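Local coordinates for protein levansucrase (Bacillus subtilis, PDB 1OYG) that belongs to the levansucrase/invertase family of the beta-fructosidase clan and folds as a five-bladed beta-propeller carrying a bound calcium ion, at residues H19-H23 with A255-K259; Q27-Q32 with N366-L370; V320-N324 with G395-V399. All blocks are in the same frame, centred on the assembly; numbering follows the deposited sequence.

Contact 1: H19-H23 with A255-K259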
loop_
_atom_site.group_PDB
_atom_site.type_symbol
_atom_site.label_atom_id
_atom_site.label_comp_id
_atom_site.label_asym_id
_atom_site.label_seq_id
_atom_site.Cartn_x
_atom_site.Cartn_y
_atom_site.Cartn_z
ATOM N N HIS A 19 -6.621 -7.481 -14.485
ATOM C CA HIS A 19 -5.298 -7.082 -14.956
ATOM C C HIS A 19 -5.200 -5.581 -15.211
ATOM O O HIS A 19 -6.120 -4.954 -15.747
ATOM C CB HIS A 19 -4.934 -7.852 -16.225
ATOM C CG HIS A 19 -4.920 -9.332 -16.027
ATOM N ND1 HIS A 19 -3.847 -9.996 -15.472
ATOM C CD2 HIS A 19 -5.866 -10.272 -16.259
ATOM C CE1 HIS A 19 -4.128 -11.284 -15.384
ATOM N NE2 HIS A 19 -5.347 -11.478 -15.857
ATOM N N ILE A 20 -4.066 -5.019 -14.811
ATOM C CA ILE A 20 -3.688 -3.661 -15.153
ATOM C C ILE A 20 -3.021 -3.781 -16.512
ATOM O O ILE A 20 -1.900 -4.278 -16.610
ATOM C CB ILE A 20 -2.735 -3.096 -14.082
ATOM C CG1 ILE A 20 -3.452 -3.075 -12.725
ATOM C CG2 ILE A 20 -2.232 -1.699 -14.471
ATOM C CD1 ILE A 20 -2.634 -2.512 -11.567
ATOM N N THR A 21 -3.722 -3.364 -17.564
ATOM C CA THR A 21 -3.286 -3.633 -18.931
ATOM C C THR A 21 -2.465 -2.498 -19.507
ATOM O O THR A 21 -2.589 -1.347 -19.096
ATOM C CB THR A 21 -4.482 -3.896 -19.867
ATOM O OG1 THR A 21 -5.262 -2.704 -20.015
ATOM C CG2 THR A 21 -5.439 -4.928 -19.286
ATOM N N ARG A 22 -1.653 -2.830 -20.502
ATOM C CA ARG A 22 -0.810 -1.844 -21.152
ATOM C C ARG A 22 -1.653 -0.787 -21.851
ATOM O O ARG A 22 -1.300 0.387 -21.848
ATOM C CB ARG A 22 0.119 -2.524 -22.154
ATOM C CG ARG A 22 1.080 -3.520 -21.520
ATOM C CD ARG A 22 2.174 -3.985 -22.445
ATOM N NE ARG A 22 3.151 -2.933 -22.712
ATOM C CZ ARG A 22 4.140 -2.598 -21.892
ATOM N NH1 ARG A 22 4.324 -3.240 -20.747
ATOM N NH2 ARG A 22 4.967 -1.619 -22.230
ATOM N N HIS A 23 -2.770 -1.197 -22.444
ATOM C CA HIS A 23 -3.609 -0.246 -23.162
ATOM C C HIS A 23 -4.152 0.816 -22.211
ATOM O O HIS A 23 -4.159 2.000 -22.543
ATOM C CB HIS A 23 -4.772 -0.931 -23.879
ATOM C CG HIS A 23 -5.727 0.035 -24.512
ATOM N ND1 HIS A 23 -6.733 0.654 -23.802
ATOM C CD2 HIS A 23 -5.804 0.518 -25.774
ATOM C CE1 HIS A 23 -7.404 1.460 -24.606
ATOM N NE2 HIS A 23 -6.862 1.395 -25.809
ATOM N N ALA A 255 -3.806 -10.975 -22.535
ATOM C CA ALA A 255 -4.548 -10.482 -21.370
ATOM C C ALA A 255 -3.864 -9.293 -20.693
ATOM O O ALA A 255 -4.518 -8.488 -20.037
ATOM C CB ALA A 255 -4.760 -11.602 -20.357
ATOM N N TYR A 256 -2.548 -9.192 -20.847
ATOM C CA TYR A 256 -1.781 -8.114 -20.231
ATOM C C TYR A 256 -1.770 -6.842 -21.069
ATOM O O TYR A 256 -1.314 -5.809 -20.605
ATOM C CB TYR A 256 -0.346 -8.578 -19.984
ATOM C CG TYR A 256 -0.231 -9.845 -19.156
ATOM C CD1 TYR A 256 -1.180 -10.169 -18.185
ATOM C CD2 TYR A 256 0.833 -10.717 -19.343
ATOM C CE1 TYR A 256 -1.065 -11.325 -17.429
ATOM C CE2 TYR A 256 0.952 -11.880 -18.592
ATOM C CZ TYR A 256 -0.000 -12.174 -17.636
ATOM O OH TYR A 256 0.103 -13.311 -16.874
ATOM N N TYR A 257 -2.273 -6.930 -22.295
ATOM C CA TYR A 257 -2.280 -5.813 -23.235
ATOM C C TYR A 257 -3.655 -5.156 -23.336
ATOM O O TYR A 257 -3.768 -3.934 -23.288
ATOM C CB TYR A 257 -1.829 -6.304 -24.610
ATOM C CG TYR A 257 -0.366 -6.690 -24.662
ATOM C CD1 TYR A 257 0.569 -5.857 -25.262
ATOM C CD2 TYR A 257 0.083 -7.889 -24.107
ATOM C CE1 TYR A 257 1.915 -6.203 -25.313
ATOM C CE2 TYR A 257 1.426 -8.246 -24.158
ATOM C CZ TYR A 257 2.336 -7.394 -24.766
ATOM O OH TYR A 257 3.672 -7.730 -24.827
ATOM N N GLY A 258 -4.695 -5.969 -23.482
ATOM C CA GLY A 258 -6.047 -5.470 -23.661
ATOM C C GLY A 258 -6.276 -4.862 -25.033
ATOM O O GLY A 258 -5.447 -5.007 -25.933
ATOM N N LYS A 259 -7.418 -4.190 -25.176
ATOM C CA LYS A 259 -7.851 -3.507 -26.406
ATOM C C LYS A 259 -8.230 -4.433 -27.566
ATOM O O LYS A 259 -9.404 -4.541 -27.908
ATOM C CB LYS A 259 -6.818 -2.468 -26.871
ATOM C CG LYS A 259 -7.269 -1.570 -28.042
ATOM C CD LYS A 259 -8.608 -0.872 -27.788
ATOM C CE LYS A 259 -8.940 0.118 -28.890
ATOM N NZ LYS A 259 -10.117 0.962 -28.545
#
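Two backbone bonds, Arg22 N to Tyr256 O and His23 N to Tyr257 O, tie the N-capped start of helix 22-26, in the N-terminal segment packed on the beta-propeller, to the loop that leads into helix 261-273. Arg22 N lies 3.0 Å from Tyr256 O, and His23 N the same distance from Tyr257 O, with N-H...O angles of 155° and 151°. Amides at a helix start have no carbonyl of their own turn to bind, and here two successive ones are satisfied by two successive carbonyls of the partner loop. The third amide of the turn, that of Asp24, is held weakly by OG1 of the N-cap residue Thr21, while Thr21 CA adds a CA-H...O contact to Tyr256 O.

Beyond the backbone, the Arg22 chain follows the Tyr257 side chain outward. Arg22 CD lies over one ring face in a CH-pi contact, 4.0 Å from the Tyr257 ring centroid and displaced toward the rim. The chain bends at chi3 (71°) about the bond from this methylene to NE, which forms a salt bridge with Glu267 OE2; NH1 and NH2 are hydrogen-bonded to Thr310 OG1 and Thr339 O. Tyr257 OH is bonded to Leu251 O, so both ends of this pair are fixed.

On the other flank Tyr256 turns its edge toward the face of His19 in an offset edge-to-face pair, with ring centroids 5.4 Å apart; His19 NE2 is meanwhile bound to Thr14 O. At the far end, the aliphatic part of Lys259 crosses the imidazole of His23, where Lys259 CB comes within 3.3 Å of His23 CD2.

Contact 2: Q27-Q32 with N366-L370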
loop_
_atom_site.group_PDB
_atom_site.type_symbol
_atom_site.label_atom_id
_atom_site.label_comp_id
_atom_site.label_asym_id
_atom_site.label_seq_id
_atom_site.Cartn_x
_atom_site.Cartn_y
_atom_site.Cartn_z
ATOM N N GLN A 27 -3.052 5.351 -21.714
ATOM C CA GLN A 27 -3.965 6.494 -21.759
ATOM C C GLN A 27 -3.704 7.513 -20.649
ATOM O O GLN A 27 -4.217 8.624 -20.700
ATOM C CB GLN A 27 -5.426 6.032 -21.662
ATOM C CG GLN A 27 -5.841 4.903 -22.603
ATOM C CD GLN A 27 -5.332 5.082 -24.016
ATOM O OE1 GLN A 27 -5.600 6.104 -24.650
ATOM N NE2 GLN A 27 -4.598 4.092 -24.516
ATOM N N ILE A 28 -2.912 7.137 -19.653
ATOM C CA ILE A 28 -2.753 7.958 -18.451
ATOM C C ILE A 28 -1.937 9.252 -18.654
ATOM O O ILE A 28 -2.325 10.282 -18.127
ATOM C CB ILE A 28 -2.219 7.089 -17.276
ATOM C CG1 ILE A 28 -3.326 6.135 -16.811
ATOM C CG2 ILE A 28 -1.729 7.962 -16.121
ATOM C CD1 ILE A 28 -2.937 5.195 -15.685
ATOM N N PRO A 29 -0.820 9.229 -19.383
ATOM C CA PRO A 29 -0.068 10.469 -19.638
ATOM C C PRO A 29 -0.907 11.668 -20.116
ATOM O O PRO A 29 -0.689 12.782 -19.638
ATOM C CB PRO A 29 0.948 10.039 -20.698
ATOM C CG PRO A 29 1.215 8.610 -20.358
ATOM C CD PRO A 29 -0.139 8.058 -19.966
ATOM N N GLU A 30 -1.852 11.454 -21.025
ATOM C CA GLU A 30 -2.727 12.537 -21.472
ATOM C C GLU A 30 -3.803 12.841 -20.425
ATOM O O GLU A 30 -4.098 14.002 -20.158
ATOM C CB GLU A 30 -3.378 12.194 -22.815
ATOM C CG GLU A 30 -4.216 13.316 -23.428
ATOM C CD GLU A 30 -3.418 14.568 -23.766
ATOM O OE1 GLU A 30 -2.218 14.457 -24.087
ATOM O OE2 GLU A 30 -3.998 15.674 -23.725
ATOM N N GLN A 31 -4.374 11.794 -19.834
ATOM C CA GLN A 31 -5.468 11.935 -18.870
ATOM C C GLN A 31 -5.052 12.676 -17.602
ATOM O O GLN A 31 -5.835 13.439 -17.039
ATOM C CB GLN A 31 -6.007 10.554 -18.490
ATOM C CG GLN A 31 -7.311 10.582 -17.700
ATOM C CD GLN A 31 -7.695 9.213 -17.187
ATOM O OE1 GLN A 31 -6.825 8.374 -16.947
ATOM N NE2 GLN A 31 -8.991 8.978 -17.028
ATOM N N GLN A 32 -3.815 12.462 -17.168
ATOM C CA GLN A 32 -3.326 13.014 -15.903
ATOM C C GLN A 32 -3.144 14.530 -15.925
ATOM O O GLN A 32 -2.909 15.138 -14.880
ATOM C CB GLN A 32 -2.016 12.334 -15.489
ATOM C CG GLN A 32 -0.807 12.705 -16.345
ATOM C CD GLN A 32 0.439 11.949 -15.947
ATOM O OE1 GLN A 32 0.391 10.743 -15.713
ATOM N NE2 GLN A 32 1.561 12.655 -15.871
ATOM N N ASN A 366 -12.233 5.652 -13.612
ATOM C CA ASN A 366 -11.941 6.691 -14.595
ATOM C C ASN A 366 -11.422 6.122 -15.915
ATOM O O ASN A 366 -10.565 6.724 -16.568
ATOM C CB ASN A 366 -10.950 7.693 -14.005
ATOM C CG ASN A 366 -11.421 8.238 -12.678
ATOM O OD1 ASN A 366 -12.540 8.730 -12.580
ATOM N ND2 ASN A 366 -10.584 8.143 -11.648
ATOM N N LYS A 367 -11.955 4.954 -16.278
ATOM C CA LYS A 367 -11.641 4.228 -17.518
ATOM C C LYS A 367 -10.248 3.581 -17.589
ATOM O O LYS A 367 -10.100 2.542 -18.219
ATOM C CB LYS A 367 -11.886 5.104 -18.754
ATOM C CG LYS A 367 -13.318 5.603 -18.883
ATOM C CD LYS A 367 -13.487 6.460 -20.131
ATOM C CE LYS A 367 -14.884 7.059 -20.239
ATOM N NZ LYS A 367 -15.149 7.617 -21.593
ATOM N N THR A 368 -9.248 4.169 -16.934
ATOM C CA THR A 368 -7.848 3.770 -17.111
ATOM C C THR A 368 -7.207 3.172 -15.869
ATOM O O THR A 368 -6.180 2.506 -15.964
ATOM C CB THR A 368 -7.006 4.994 -17.469
ATOM O OG1 THR A 368 -7.109 5.960 -16.415
ATOM C CG2 THR A 368 -7.543 5.705 -18.696
ATOM N N GLY A 369 -7.773 3.469 -14.704
ATOM C CA GLY A 369 -7.169 3.121 -13.434
ATOM C C GLY A 369 -6.584 4.323 -12.708
ATOM O O GLY A 369 -6.317 4.252 -11.516
ATOM N N LEU A 370 -6.377 5.430 -13.415
ATOM C CA LEU A 370 -5.810 6.624 -12.796
ATOM C C LEU A 370 -6.770 7.219 -11.775
ATOM O O LEU A 370 -7.932 7.466 -12.094
ATOM C CB LEU A 370 -5.511 7.686 -13.850
ATOM C CG LEU A 370 -5.039 9.035 -13.292
ATOM C CD1 LEU A 370 -3.689 8.883 -12.608
ATOM C CD2 LEU A 370 -4.982 10.079 -14.394
#
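An ST turn at Thr368, within the irregular part of strand 363-374, receives Gln31 from helix 28-31 at the outer strand of a four-stranded propeller blade. Thr368 OG1 defines the turn by accepting from Leu370 N at 3.1 Å, and the same hydroxyl donates to Gln31 OE1. The modelled separation of Thr368 OG1 and Gln31 OE1, 2.5 Å, is unusually short and its exact length doubtful.

The other half of the Gln31 amide is used as well: Gln31 NE2 donates to Asn366 O at 2.8 Å, with an N-H...O angle of 152°. Asn366 O lies in the Gln31 amide plane, and NE2 lies in the carbonyl plane of Asn366, a coplanar fit that should hold the carboxamide against rotation. The Gln31 side chain gets there stretched out, CG lying anti to the backbone N (chi1 -169°) and the chain staying extended beyond it. Asn366 also bridges the loop, Asn366 ND2 giving a nearly straight bond of 2.8 Å to Leu370 O; this ND2 has Thr430 OG1 as a further partner.

Apolar contacts flank the polar centre. Ile28 packs across Leu370, with CG1 of Ile28 4.0 Å from CB of Leu370, and Ile28 also rests on Tyr349 and Leu351 of strand 348-355. Leu370 lies antiparallel to the Gln31 chain and continues to Gln32, whose own amide is held by Tyr349 and Asp347. There Leu370 CD2 sits 3.7 Å from Gln32 CA, while Thr368 CG2 touches Gln27 CB at 3.7 Å.

Contact 3: V320-N324 with G395-V399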
loop_
_atom_site.group_PDB
_atom_site.type_symbol
_atom_site.label_atom_id
_atom_site.label_comp_id
_atom_site.label_asym_id
_atom_site.label_seq_id
_atom_site.Cartn_x
_atom_site.Cartn_y
_atom_site.Cartn_z
ATOM N N VAL A 320 -8.562 -1.677 0.195
ATOM C CA VAL A 320 -9.865 -2.053 -0.328
ATOM C C VAL A 320 -10.945 -1.803 0.715
ATOM O O VAL A 320 -10.738 -2.042 1.908
ATOM C CB VAL A 320 -9.874 -3.522 -0.825
ATOM C CG1 VAL A 320 -9.722 -4.497 0.327
ATOM C CG2 VAL A 320 -11.130 -3.821 -1.625
ATOM N N PHE A 321 -12.082 -1.294 0.257
ATOM C CA PHE A 321 -13.219 -1.013 1.123
ATOM C C PHE A 321 -14.497 -0.874 0.320
ATOM O O PHE A 321 -14.458 -0.614 -0.882
ATOM C CB PHE A 321 -12.987 0.264 1.947
ATOM C CG PHE A 321 -12.713 1.498 1.118
ATOM C CD1 PHE A 321 -13.753 2.236 0.563
ATOM C CD2 PHE A 321 -11.413 1.941 0.928
ATOM C CE1 PHE A 321 -13.493 3.381 -0.186
ATOM C CE2 PHE A 321 -11.152 3.088 0.181
ATOM C CZ PHE A 321 -12.195 3.808 -0.367
ATOM N N LYS A 322 -15.628 -1.036 1.000
ATOM C CA LYS A 322 -16.935 -0.841 0.398
ATOM C C LYS A 322 -17.413 0.556 0.754
ATOM O O LYS A 322 -17.268 0.996 1.891
ATOM C CB LYS A 322 -17.932 -1.895 0.887
ATOM C CG LYS A 322 -19.174 -1.996 0.020
ATOM C CD LYS A 322 -20.179 -2.999 0.567
ATOM C CE LYS A 322 -21.382 -3.103 -0.352
ATOM N NZ LYS A 322 -22.331 -4.184 0.044
ATOM N N MET A 323 -17.963 1.250 -0.232
ATOM C CA MET A 323 -18.447 2.604 -0.054
ATOM C C MET A 323 -19.676 2.794 -0.931
ATOM O O MET A 323 -19.613 2.643 -2.155
ATOM C CB MET A 323 -17.355 3.602 -0.438
ATOM C CG MET A 323 -17.783 5.048 -0.372
ATOM S SD MET A 323 -16.382 6.107 -0.674
ATOM C CE MET A 323 -17.148 7.693 -0.806
ATOM N N ASN A 324 -20.799 3.104 -0.295
ATOM C CA ASN A 324 -22.059 3.361 -0.982
ATOM C C ASN A 324 -22.388 2.320 -2.058
ATOM O O ASN A 324 -22.749 2.661 -3.182
ATOM C CB ASN A 324 -22.061 4.782 -1.561
ATOM C CG ASN A 324 -21.900 5.847 -0.486
ATOM O OD1 ASN A 324 -22.497 5.758 0.594
ATOM N ND2 ASN A 324 -21.087 6.861 -0.774
ATOM N N GLY A 395 -21.222 9.761 3.347
ATOM C CA GLY A 395 -20.896 10.735 2.328
ATOM C C GLY A 395 -20.161 10.154 1.142
ATOM O O GLY A 395 -19.855 8.958 1.091
ATOM N N ASN A 396 -19.854 11.036 0.195
ATOM C CA ASN A 396 -19.225 10.662 -1.065
ATOM C C ASN A 396 -17.736 10.970 -1.116
ATOM O O ASN A 396 -17.126 10.843 -2.171
ATOM C CB ASN A 396 -19.925 11.382 -2.222
ATOM C CG ASN A 396 -21.343 10.909 -2.420
ATOM O OD1 ASN A 396 -21.703 9.806 -2.005
ATOM N ND2 ASN A 396 -22.160 11.740 -3.059
ATOM N N ASN A 397 -17.157 11.382 0.008
ATOM C CA ASN A 397 -15.728 11.672 0.076
ATOM C C ASN A 397 -14.962 10.679 0.925
ATOM O O ASN A 397 -15.463 10.193 1.935
ATOM C CB ASN A 397 -15.489 13.065 0.654
ATOM C CG ASN A 397 -16.116 14.144 -0.171
ATOM O OD1 ASN A 397 -16.024 14.125 -1.393
ATOM N ND2 ASN A 397 -16.771 15.096 0.491
ATOM N N VAL A 398 -13.735 10.388 0.503
ATOM C CA VAL A 398 -12.739 9.752 1.355
ATOM C C VAL A 398 -11.609 10.746 1.595
ATOM O O VAL A 398 -11.456 11.721 0.854
ATOM C CB VAL A 398 -12.194 8.442 0.750
ATOM C CG1 VAL A 398 -13.331 7.459 0.518
ATOM C CG2 VAL A 398 -11.405 8.680 -0.539
ATOM N N VAL A 399 -10.840 10.508 2.651
ATOM C CA VAL A 399 -9.702 11.350 3.001
ATOM C C VAL A 399 -8.437 10.675 2.496
ATOM O O VAL A 399 -8.185 9.517 2.809
ATOM C CB VAL A 399 -9.608 11.571 4.525
ATOM C CG1 VAL A 399 -8.317 12.289 4.896
ATOM C CG2 VAL A 399 -10.814 12.358 5.015
HETATM O O HOH W 1 -23.032 7.469 2.616
#
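Met323 reaches across to Val398 and the 395-397 backbone in a single extended line, starting with CG anti to the backbone N (chi1 176°). Its CB lies in plane at the edge of the Phe321 ring, within its own strand. CG carries the chain onward to the sulfur, and Met323 SD packs 3.5 Å from Val398 CG1. The terminal methyl goes furthest, Met323 CE coming within 3.3 Å of Asn396 C and 3.5 Å of Gly395 O, so it is pressed on the peptide just before strand 397-404. The same Val398 CG1 is approached by Phe321, whose CZ stands 3.9 Å from it; Ala389 of strand 384-390 touches both residues.

Beside this packing the contact turns polar, among exposed residues. Asn324 ND2 donates to Gly395 O at 3.1 Å with an N-H...O angle of 158°; the acceptor is near the Asn324 amide plane, but the donor stands 49° above the carbonyl plane of Gly395. A water completes the link, donating to Asn324 OD1 and accepting from Gly395 N, so both ends of this amide serve the same glycine.

Strands 320-323 and 397-399 are 10.4 Å apart at the closest approach of their axes, too far for direct sheet pairing. Side chains fill the interval, and the amide bond and water join the turns at Asn324 and Gly395, as where consecutive blades of a beta-propeller pack face to face.

Along the chain the order is 19-23, 27-32, 255-259, 320-324, 366-370, 395-399, so contacts 1 and 2 cross, as do 2 and 3, whereas contact 1 closes before contact 3 opens. Centres of contacts 1 and 2 lie about 13 Å apart, and their N-terminal segments belong to successive helices, 22-26 and 28-31. Contacts 2 and 3 are about 21 Å apart between centres but reach the same four-stranded sheet through its two outermost strands, 363-374 and 318-323. The N-terminal region is thus fastened to parts of the chain far away in sequence, a loop before helix 261-273 and a blade-edge strand, while contact 3 joins two consecutive sheets.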